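Local coordinates for protein pngf-ii (Elizabethkingia meningoseptica, PDB 4R4X) that probably removes N-linked glycans from glycoproteins, acting as a peptide:N-glycosidase that hydrolyses the amide bond between the asparagine side chain and the first sugar, at residues 63-74 with 162-173; 428-436 with 517-528. All coordinates share one frame; numbering follows the deposited sequence.

From the N terminus the chain reaches contact 1 first. Residues 162-173 return to 63-74 after 87 intervening residues, many of them in strands. This adds strand 167-170 beside strand 70-76 in the N-terminal domain. The chain then passes through helix 173-182 into the PNGase F-like part. Contact 2 closes much later, when 517-528 come back to 428-436 after a loop of 80 residues without helix. It joins the ends of neighbouring strands 416-428 and 527-537. The two loops follow in series and neither nest nor cross. The centres of contact 1 and contact 2 are about 59 Å apart, on opposite sides of the chain's centre.

Contact 1. Residues 63-74 with 162-173; sequences FAFLNNNEIVKT and LFNGKNITEKDA
Lys171 N donates to Lys73 O at 2.8 Å, and Glu170 CA adds a weaker C-H contact to Lys73 O at 3.3 Å. Ile71 O is met likewise, by Thr169 N and by the C-H of Ile168 CA. Bonds from Asn167 N to Asn69 O, Ile71 N to Asn167 O and Lys73 N to Thr169 O complete a parallel pairing, with the strand axes 29° apart. A side chain extends the run. Chi1 of -152° swings the Thr74 hydroxyl away from its own backbone N, and OG1 donates to Lys171 O at 2.8 Å.

Ile71 and Ile168 lie side by side on one face of the pair and point the same way. In one of the two modelled conformers of Ile168, its CG1 packs 3.5 Å from CB of Ile71. Lys73 shares this face, and in that conformer its CD rests 3.9 Å from Ile168 CG2.

Phe163, at the end of helix 160-163, brings an aromatic edge to the cluster. Its CE1 sits over the face of Phe63, 3.6 Å from Phe63 CD2, in a T-shaped pair with planes at 60°. The same CE1 lies 3.7 Å from Phe65 CZ, but those two rings meet obliquely. Leu162 O lies in plane at the edge of Phe65. Phe48 stacks on Phe65. On the other face of the strand pair, Glu70 and Lys171 touch Met179 of helix 173-182.

The Phe163 side chain is about 5 Å from a bound zinc ion held by Glu52 and Asp159, and both Phe63 and Phe163 touch Glu52. The arrangement is a parallel strand added beside an antiparallel hairpin, with an aromatic cluster next to a metal site in the N-terminal domain.

Contact 2. Residues 428-436 with 517-528; sequences HGGWGAGDE and QGAPEGSSQSFW
Two turn-rich loops meet here, at the ends of the neighbouring antiparallel strands 416-428 and 527-537. The last sheet pair is His428 with Phe527, hydrogen-bonded. His428 N donates to Phe527 O at 2.9 Å, and Phe527 N returns a bond to His428 O from well above the carbonyl plane. Chi1 of 59° sets the Phe527 ring between its own backbone N and carbonyl carbon, one face against His428 CB. His428 CB lies 3.5 Å from the centroid of the Phe527 ring, while the imidazole is slid aside, nearly parallel. Trp488 stacks on the imidazole.

Asp435 ties together the two ends of 517-528, its OD2 accepting from opposite faces of the carboxylate plane. Gly518 N lies 2.8 Å from Asp435 OD2 on the syn side, and Trp528 NE1 2.9 Å from it on the anti side, with the oxygen in the indole plane. OD1 forms a salt bridge to Lys440. The chain passes here between two antiparallel sheets, from 416-428 to 442-446 and from 507-514 to 527-537, consistent with the jelly-roll sandwich of PNGase F.

Ser526 OG accepts from Asp435 N at 2.8 Å and donates to a water. That water donates to Ala433 O and Ala519 O, bridging the loops.

Trp431 is sandwiched. Gly434 CA lies over one face of the indole, and Glu521 CB lies against the other, 3.5 Å from Trp431 CE2. Ala519 O lies in plane at its edge, 3.5 Å from Trp431 CZ2. Glu521 OE1 takes a weak bond of 2.9 Å from Trp431 NE1, bent to 128°.

Contact 1. Residues 63-74 with 162-173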
loop_
_atom_site.group_PDB
_atom_site.type_symbol
_atom_site.label_atom_id
_atom_site.label_comp_id
_atom_site.label_asym_id
_atom_site.label_seq_id
_atom_site.Cartn_x
_atom_site.Cartn_y
_atom_site.Cartn_z
ATOM N N PHE A 63 17.519 2.688 21.042
ATOM C CA PHE A 63 17.176 1.284 20.835
ATOM C C PHE A 63 15.702 1.190 20.503
ATOM O O PHE A 63 14.889 1.785 21.196
ATOM C CB PHE A 63 17.389 0.477 22.123
ATOM C CG PHE A 63 18.789 0.500 22.640
ATOM C CD1 PHE A 63 19.209 1.511 23.482
ATOM C CD2 PHE A 63 19.692 -0.503 22.297
ATOM C CE1 PHE A 63 20.515 1.519 23.973
ATOM C CE2 PHE A 63 20.993 -0.491 22.777
ATOM C CZ PHE A 63 21.407 0.523 23.622
ATOM N N ALA A 64 15.370 0.383 19.508
ATOM C CA ALA A 64 13.993 0.123 19.131
ATOM C C ALA A 64 13.695 -1.364 19.279
ATOM O O ALA A 64 14.381 -2.194 18.698
ATOM C CB ALA A 64 13.737 0.583 17.692
ATOM N N PHE A 65 12.660 -1.672 20.050
ATOM C CA PHE A 65 12.252 -3.040 20.298
ATOM C C PHE A 65 11.148 -3.319 19.281
ATOM O O PHE A 65 10.100 -2.733 19.364
ATOM C CB PHE A 65 11.730 -3.183 21.728
ATOM C CG PHE A 65 12.798 -3.024 22.785
ATOM C CD1 PHE A 65 13.523 -1.845 22.901
ATOM C CD2 PHE A 65 13.062 -4.057 23.678
ATOM C CE1 PHE A 65 14.507 -1.700 23.877
ATOM C CE2 PHE A 65 14.045 -3.915 24.656
ATOM C CZ PHE A 65 14.767 -2.732 24.751
ATOM N N LEU A 66 11.423 -4.169 18.311
ATOM C CA LEU A 66 10.537 -4.290 17.141
ATOM C C LEU A 66 9.540 -5.392 17.319
ATOM O O LEU A 66 8.383 -5.300 16.857
ATOM C CB LEU A 66 11.355 -4.548 15.885
ATOM C CG LEU A 66 12.406 -3.479 15.592
ATOM C CD1 LEU A 66 13.068 -3.807 14.275
ATOM C CD2 LEU A 66 11.782 -2.098 15.562
ATOM N N ASN A 67 9.995 -6.452 17.966
ATOM C CA ASN A 67 9.132 -7.590 18.259
ATOM C C ASN A 67 9.772 -8.319 19.436
ATOM O O ASN A 67 10.724 -7.796 20.024
ATOM C CB ASN A 67 8.934 -8.449 16.998
ATOM C CG ASN A 67 10.248 -8.857 16.344
ATOM O OD1 ASN A 67 10.570 -8.466 15.228
ATOM N ND2 ASN A 67 10.982 -9.686 17.021
ATOM N N ASN A 68 9.269 -9.495 19.796
ATOM C CA ASN A 68 9.736 -10.177 21.004
ATOM C C ASN A 68 11.205 -10.573 20.978
ATOM O O ASN A 68 11.806 -10.807 22.033
ATOM C CB ASN A 68 8.900 -11.429 21.280
ATOM C CG ASN A 68 7.472 -11.101 21.620
ATOM O OD1 ASN A 68 7.120 -10.980 22.793
ATOM N ND2 ASN A 68 6.639 -10.926 20.594
ATOM N N ASN A 69 11.782 -10.644 19.787
ATOM C CA ASN A 69 13.144 -11.097 19.629
ATOM C C ASN A 69 14.123 -10.031 19.101
ATOM O O ASN A 69 15.324 -10.141 19.341
ATOM C CB ASN A 69 13.151 -12.318 18.707
ATOM C CG ASN A 69 12.058 -13.332 19.069
ATOM O OD1 ASN A 69 12.013 -13.843 20.190
ATOM N ND2 ASN A 69 11.164 -13.611 18.119
ATOM N N GLU A 70 13.637 -9.005 18.402
ATOM C CA GLU A 70 14.529 -8.159 17.594
ATOM C C GLU A 70 14.655 -6.771 18.192
ATOM O O GLU A 70 13.653 -6.143 18.493
ATOM C CB GLU A 70 13.998 -8.043 16.167
ATOM C CG GLU A 70 14.931 -7.415 15.138
ATOM C CD GLU A 70 14.352 -7.476 13.712
ATOM O OE1 GLU A 70 13.228 -8.015 13.506
ATOM O OE2 GLU A 70 15.017 -6.978 12.789
ATOM N N ILE A 71 15.893 -6.316 18.335
ATOM C CA ILE A 71 16.196 -4.937 18.715
ATOM C C ILE A 71 17.202 -4.334 17.732
ATOM O O ILE A 71 18.237 -4.945 17.445
ATOM C CB ILE A 71 16.862 -4.883 20.106
ATOM C CG1 ILE A 71 15.941 -5.478 21.189
ATOM C CG2 ILE A 71 17.238 -3.448 20.484
ATOM C CD1 ILE A 71 16.663 -5.727 22.508
ATOM N N VAL A 72 16.910 -3.123 17.271
ATOM C CA VAL A 72 17.856 -2.345 16.510
ATOM C C VAL A 72 18.311 -1.139 17.337
ATOM O O VAL A 72 17.604 -0.681 18.243
ATOM C CB VAL A 72 17.323 -1.927 15.124
ATOM C CG1 VAL A 72 17.083 -3.166 14.274
ATOM C CG2 VAL A 72 16.054 -1.096 15.188
ATOM N N LYS A 73 19.510 -0.660 17.039
ATOM C CA LYS A 73 20.021 0.502 17.708
ATOM C C LYS A 73 20.716 1.413 16.709
ATOM O O LYS A 73 21.199 0.981 15.656
ATOM C CB LYS A 73 20.957 0.110 18.879
ATOM C CG LYS A 73 22.417 -0.058 18.507
ATOM C CD LYS A 73 23.300 -0.498 19.669
ATOM C CE LYS A 73 24.029 0.671 20.303
ATOM N NZ LYS A 73 24.935 0.234 21.417
ATOM N N THR A 74 20.756 2.684 17.051
ATOM C CA THR A 74 21.530 3.629 16.297
ATOM C C THR A 74 22.267 4.468 17.335
ATOM O O THR A 74 21.715 4.757 18.417
ATOM C CB THR A 74 20.615 4.414 15.324
ATOM O OG1 THR A 74 21.359 4.844 14.185
ATOM C CG2 THR A 74 19.982 5.593 15.982
ATOM N N LEU A 162 15.712 -5.929 30.689
ATOM C CA LEU A 162 15.118 -5.185 29.595
ATOM C C LEU A 162 15.627 -5.738 28.265
ATOM O O LEU A 162 14.846 -5.970 27.352
ATOM C CB LEU A 162 15.443 -3.695 29.744
ATOM C CG LEU A 162 14.914 -2.789 28.640
ATOM C CD1 LEU A 162 13.392 -2.880 28.552
ATOM C CD2 LEU A 162 15.365 -1.367 28.918
ATOM N N PHE A 163 16.933 -5.976 28.165
ATOM C CA PHE A 163 17.533 -6.456 26.923
ATOM C C PHE A 163 17.617 -7.984 26.773
ATOM O O PHE A 163 17.730 -8.466 25.675
ATOM C CB PHE A 163 18.911 -5.815 26.703
ATOM C CG PHE A 163 18.849 -4.322 26.517
ATOM C CD1 PHE A 163 18.500 -3.777 25.291
ATOM C CD2 PHE A 163 19.086 -3.461 27.578
ATOM C CE1 PHE A 163 18.415 -2.399 25.124
ATOM C CE2 PHE A 163 19.004 -2.080 27.416
ATOM C CZ PHE A 163 18.665 -1.548 26.185
ATOM N N ASN A 164 17.415 -8.706 27.883
ATOM C CA ASN A 164 17.463 -10.176 27.941
ATOM C C ASN A 164 16.594 -10.849 26.884
ATOM O O ASN A 164 15.423 -10.503 26.727
ATOM C CB ASN A 164 17.000 -10.637 29.338
ATOM C CG ASN A 164 17.054 -12.148 29.521
ATOM O OD1 ASN A 164 16.010 -12.812 29.555
ATOM N ND2 ASN A 164 18.261 -12.693 29.674
ATOM N N GLY A 165 17.180 -11.799 26.161
ATOM C CA GLY A 165 16.436 -12.641 25.220
ATOM C C GLY A 165 16.255 -11.973 23.875
ATOM O O GLY A 165 15.462 -12.415 23.045
ATOM N N LYS A 166 16.976 -10.884 23.651
ATOM C CA LYS A 166 16.798 -10.144 22.412
ATOM C C LYS A 166 18.127 -9.893 21.725
ATOM O O LYS A 166 19.150 -9.678 22.381
ATOM C CB LYS A 166 16.078 -8.823 22.671
ATOM C CG LYS A 166 14.606 -8.966 23.045
ATOM C CD LYS A 166 13.793 -7.746 22.641
ATOM C CE LYS A 166 12.338 -7.868 23.063
ATOM N NZ LYS A 166 12.210 -8.453 24.415
ATOM N N ASN A 167 18.124 -9.947 20.398
ATOM C CA ASN A 167 19.336 -9.612 19.673
ATOM C C ASN A 167 19.285 -8.209 19.115
ATOM O O ASN A 167 18.290 -7.801 18.514
ATOM C CB ASN A 167 19.649 -10.606 18.565
ATOM C CG ASN A 167 18.554 -10.724 17.562
ATOM O OD1 ASN A 167 17.499 -11.281 17.848
ATOM N ND2 ASN A 167 18.811 -10.237 16.354
ATOM N N ILE A 168 20.399 -7.519 19.327
ATOM C CA ILE A 168 20.615 -6.128 18.961
ATOM C C ILE A 168 21.649 -5.966 17.818
ATOM O O ILE A 168 22.678 -6.616 17.809
ATOM C CB ILE A 168 21.108 -5.346 20.188
ATOM C CG1 ILE A 168 20.093 -5.490 21.326
ATOM C CG2 ILE A 168 21.336 -3.886 19.827
ATOM C CD1 ILE A 168 20.602 -5.105 22.689
ATOM N N THR A 169 21.307 -5.123 16.846
ATOM C CA THR A 169 22.050 -4.861 15.611
ATOM C C THR A 169 22.077 -3.346 15.392
ATOM O O THR A 169 21.024 -2.708 15.341
ATOM C CB THR A 169 21.422 -5.532 14.378
ATOM O OG1 THR A 169 21.283 -6.940 14.600
ATOM C CG2 THR A 169 22.287 -5.303 13.143
ATOM N N GLU A 170 23.271 -2.797 15.251
ATOM C CA GLU A 170 23.443 -1.393 15.008
ATOM C C GLU A 170 23.144 -1.087 13.547
ATOM O O GLU A 170 23.585 -1.808 12.638
ATOM C CB GLU A 170 24.858 -0.913 15.377
ATOM C CG GLU A 170 25.013 0.591 15.175
ATOM C CD GLU A 170 26.266 1.211 15.797
ATOM O OE1 GLU A 170 27.096 0.476 16.369
ATOM O OE2 GLU A 170 26.428 2.449 15.693
ATOM N N LYS A 171 22.397 -0.017 13.334
ATOM C CA LYS A 171 22.061 0.474 11.995
ATOM C C LYS A 171 22.361 1.940 11.842
ATOM O O LYS A 171 22.436 2.665 12.821
ATOM C CB LYS A 171 20.558 0.335 11.743
ATOM C CG LYS A 171 19.962 -1.031 11.995
ATOM C CD LYS A 171 20.400 -2.047 10.973
ATOM C CE LYS A 171 19.674 -3.359 11.218
ATOM N NZ LYS A 171 20.089 -4.437 10.275
ATOM N N ASP A 172 22.431 2.400 10.600
ATOM C CA ASP A 172 22.453 3.836 10.339
ATOM C C ASP A 172 21.098 4.435 10.711
ATOM O O ASP A 172 20.100 3.712 10.824
ATOM C CB ASP A 172 22.802 4.113 8.877
ATOM C CG ASP A 172 21.691 3.723 7.916
ATOM O OD1 ASP A 172 20.721 4.498 7.791
ATOM O OD2 ASP A 172 21.785 2.652 7.282
ATOM N N ALA A 173 21.046 5.758 10.868
ATOM C CA ALA A 173 19.840 6.408 11.370
ATOM C C ALA A 173 18.629 6.235 10.432
ATOM O O ALA A 173 17.510 6.076 10.892
ATOM C CB ALA A 173 20.097 7.890 11.642
#

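Contact 2. Residues 428-436 with 517-528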
loop_
_atom_site.group_PDB
_atom_site.type_symbol
_atom_site.label_atom_id
_atom_site.label_comp_id
_atom_site.label_asym_id
_atom_site.label_seq_id
_atom_site.Cartn_x
_atom_site.Cartn_y
_atom_site.Cartn_z
ATOM N N HIS A 428 -10.640 0.858 -25.746
ATOM C CA HIS A 428 -9.453 0.713 -26.607
ATOM C C HIS A 428 -9.805 0.725 -28.090
ATOM O O HIS A 428 -10.961 0.516 -28.469
ATOM C CB HIS A 428 -8.726 -0.582 -26.256
ATOM C CG HIS A 428 -8.339 -0.651 -24.822
ATOM N ND1 HIS A 428 -7.161 -0.122 -24.355
ATOM C CD2 HIS A 428 -9.028 -1.064 -23.731
ATOM C CE1 HIS A 428 -7.118 -0.243 -23.042
ATOM N NE2 HIS A 428 -8.241 -0.805 -22.638
ATOM N N GLY A 429 -8.787 0.946 -28.920
ATOM C CA GLY A 429 -8.954 1.232 -30.358
ATOM C C GLY A 429 -8.149 2.477 -30.629
ATOM O O GLY A 429 -8.640 3.579 -30.436
ATOM N N GLY A 430 -6.889 2.308 -31.031
ATOM C CA GLY A 430 -5.925 3.401 -30.965
ATOM C C GLY A 430 -5.802 4.314 -32.172
ATOM O O GLY A 430 -4.694 4.537 -32.660
ATOM N N TRP A 431 -6.932 4.826 -32.656
ATOM C CA TRP A 431 -6.950 5.824 -33.728
ATOM C C TRP A 431 -8.041 6.826 -33.379
ATOM O O TRP A 431 -8.805 6.623 -32.413
ATOM C CB TRP A 431 -7.138 5.154 -35.116
ATOM C CG TRP A 431 -8.540 4.644 -35.417
ATOM C CD1 TRP A 431 -9.476 5.238 -36.245
ATOM C CD2 TRP A 431 -9.151 3.436 -34.943
ATOM N NE1 TRP A 431 -10.623 4.478 -36.284
ATOM C CE2 TRP A 431 -10.453 3.373 -35.500
ATOM C CE3 TRP A 431 -8.731 2.398 -34.100
ATOM C CZ2 TRP A 431 -11.338 2.321 -35.229
ATOM C CZ3 TRP A 431 -9.596 1.348 -33.851
ATOM C CH2 TRP A 431 -10.887 1.312 -34.411
ATOM N N GLY A 432 -8.123 7.914 -34.144
ATOM C CA GLY A 432 -9.011 9.027 -33.837
ATOM C C GLY A 432 -10.491 8.732 -33.683
ATOM O O GLY A 432 -11.201 9.467 -32.986
ATOM N N ALA A 433 -10.960 7.678 -34.340
ATOM C CA ALA A 433 -12.347 7.205 -34.209
ATOM C C ALA A 433 -12.388 5.852 -33.534
ATOM O O ALA A 433 -13.336 5.094 -33.731
ATOM C CB ALA A 433 -12.995 7.087 -35.600
ATOM N N GLY A 434 -11.356 5.515 -32.764
ATOM C CA GLY A 434 -11.351 4.261 -32.010
ATOM C C GLY A 434 -11.736 4.524 -30.567
ATOM O O GLY A 434 -11.614 5.649 -30.081
ATOM N N ASP A 435 -12.196 3.484 -29.871
ATOM C CA ASP A 435 -12.769 3.693 -28.551
ATOM C C ASP A 435 -11.738 4.043 -27.441
ATOM O O ASP A 435 -12.139 4.366 -26.351
ATOM C CB ASP A 435 -13.638 2.516 -28.140
ATOM C CG ASP A 435 -14.957 2.464 -28.903
ATOM O OD1 ASP A 435 -15.302 3.452 -29.616
ATOM O OD2 ASP A 435 -15.657 1.429 -28.770
ATOM N N GLU A 436 -10.435 3.989 -27.723
ATOM C CA GLU A 436 -9.455 4.586 -26.802
ATOM C C GLU A 436 -9.745 6.091 -26.683
ATOM O O GLU A 436 -9.582 6.686 -25.618
ATOM C CB GLU A 436 -8.027 4.402 -27.317
ATOM C CG GLU A 436 -6.955 5.073 -26.467
ATOM C CD GLU A 436 -5.535 4.717 -26.891
ATOM O OE1 GLU A 436 -5.367 3.827 -27.765
ATOM O OE2 GLU A 436 -4.567 5.347 -26.372
ATOM N N GLN A 517 -19.921 -0.159 -28.867
ATOM C CA GLN A 517 -18.547 -0.333 -29.336
ATOM C C GLN A 517 -18.411 0.244 -30.723
ATOM O O GLN A 517 -19.314 0.096 -31.556
ATOM C CB GLN A 517 -18.218 -1.810 -29.352
ATOM C CG GLN A 517 -16.805 -2.187 -29.781
ATOM C CD GLN A 517 -16.605 -3.673 -29.604
ATOM O OE1 GLN A 517 -16.380 -4.148 -28.487
ATOM N NE2 GLN A 517 -16.688 -4.416 -30.704
ATOM N N GLY A 518 -17.294 0.907 -30.978
ATOM C CA GLY A 518 -17.094 1.580 -32.262
ATOM C C GLY A 518 -16.772 0.567 -33.348
ATOM O O GLY A 518 -16.308 -0.546 -33.053
ATOM N N ALA A 519 -17.011 0.961 -34.603
ATOM C CA ALA A 519 -16.787 0.101 -35.774
ATOM C C ALA A 519 -15.293 -0.012 -36.076
ATOM O O ALA A 519 -14.536 0.913 -35.769
ATOM C CB ALA A 519 -17.514 0.670 -36.988
ATOM N N PRO A 520 -14.859 -1.152 -36.644
ATOM C CA PRO A 520 -13.448 -1.284 -37.013
ATOM C C PRO A 520 -13.037 -0.347 -38.141
ATOM O O PRO A 520 -13.882 0.185 -38.847
ATOM C CB PRO A 520 -13.305 -2.754 -37.449
ATOM C CG PRO A 520 -14.697 -3.281 -37.611
ATOM C CD PRO A 520 -15.612 -2.411 -36.808
ATOM N N GLU A 521 -11.735 -0.148 -38.268
ATOM C CA GLU A 521 -11.143 0.663 -39.319
ATOM C C GLU A 521 -10.005 -0.190 -39.863
ATOM O O GLU A 521 -9.015 -0.383 -39.186
ATOM C CB GLU A 521 -10.587 1.948 -38.719
ATOM C CG GLU A 521 -10.190 3.020 -39.720
ATOM C CD GLU A 521 -11.301 4.027 -39.929
ATOM O OE1 GLU A 521 -11.689 4.745 -38.954
ATOM O OE2 GLU A 521 -11.800 4.069 -41.069
ATOM N N GLY A 522 -10.176 -0.758 -41.051
ATOM C CA GLY A 522 -9.193 -1.713 -41.565
ATOM C C GLY A 522 -8.968 -2.865 -40.593
ATOM O O GLY A 522 -9.912 -3.449 -40.075
ATOM N N SER A 523 -7.713 -3.163 -40.299
ATOM C CA SER A 523 -7.396 -4.213 -39.339
ATOM C C SER A 523 -7.497 -3.727 -37.882
ATOM O O SER A 523 -7.250 -4.508 -36.976
ATOM C CB SER A 523 -5.983 -4.746 -39.592
ATOM O OG SER A 523 -5.013 -3.759 -39.274
ATOM N N SER A 524 -7.843 -2.456 -37.664
ATOM C CA SER A 524 -7.909 -1.886 -36.313
ATOM C C SER A 524 -9.308 -2.078 -35.745
ATOM O O SER A 524 -10.293 -1.804 -36.420
ATOM C CB SER A 524 -7.558 -0.393 -36.334
ATOM O OG SER A 524 -6.238 -0.216 -36.795
ATOM N N GLN A 525 -9.385 -2.574 -34.515
ATOM C CA GLN A 525 -10.672 -2.824 -33.853
ATOM C C GLN A 525 -10.761 -2.058 -32.543
ATOM O O GLN A 525 -9.764 -1.873 -31.849
ATOM C CB GLN A 525 -10.836 -4.315 -33.526
ATOM C CG GLN A 525 -11.099 -5.214 -34.720
ATOM C CD GLN A 525 -11.599 -6.584 -34.291
ATOM O OE1 GLN A 525 -10.812 -7.493 -34.047
ATOM N NE2 GLN A 525 -12.904 -6.722 -34.157
ATOM N N SER A 526 -11.973 -1.650 -32.197
ATOM C CA SER A 526 -12.260 -1.188 -30.853
ATOM C C SER A 526 -12.642 -2.381 -29.937
ATOM O O SER A 526 -13.200 -3.395 -30.379
ATOM C CB SER A 526 -13.353 -0.113 -30.869
ATOM O OG SER A 526 -12.809 1.137 -31.290
ATOM N N PHE A 527 -12.310 -2.255 -28.660
ATOM C CA PHE A 527 -12.601 -3.292 -27.678
ATOM C C PHE A 527 -12.584 -2.736 -26.274
ATOM O O PHE A 527 -12.044 -1.645 -26.032
ATOM C CB PHE A 527 -11.636 -4.485 -27.808
ATOM C CG PHE A 527 -10.181 -4.125 -27.643
ATOM C CD1 PHE A 527 -9.559 -4.213 -26.401
ATOM C CD2 PHE A 527 -9.418 -3.770 -28.746
ATOM C CE1 PHE A 527 -8.209 -3.910 -26.255
ATOM C CE2 PHE A 527 -8.072 -3.470 -28.605
ATOM C CZ PHE A 527 -7.468 -3.532 -27.357
ATOM N N TRP A 528 -13.242 -3.447 -25.356
ATOM C CA TRP A 528 -13.450 -2.930 -23.993
ATOM C C TRP A 528 -13.017 -3.954 -22.948
ATOM O O TRP A 528 -13.566 -5.057 -22.898
ATOM C CB TRP A 528 -14.908 -2.522 -23.790
ATOM C CG TRP A 528 -15.212 -1.254 -24.508
ATOM C CD1 TRP A 528 -15.441 -1.102 -25.845
ATOM C CD2 TRP A 528 -15.209 0.056 -23.949
ATOM N NE1 TRP A 528 -15.600 0.230 -26.146
ATOM C CE2 TRP A 528 -15.477 0.959 -24.993
ATOM C CE3 TRP A 528 -15.046 0.555 -22.653
ATOM C CZ2 TRP A 528 -15.586 2.335 -24.778
ATOM C CZ3 TRP A 528 -15.142 1.918 -22.450
ATOM C CH2 TRP A 528 -15.391 2.789 -23.494
HETATM O O HOH W 1 -14.080 2.154 -33.437
#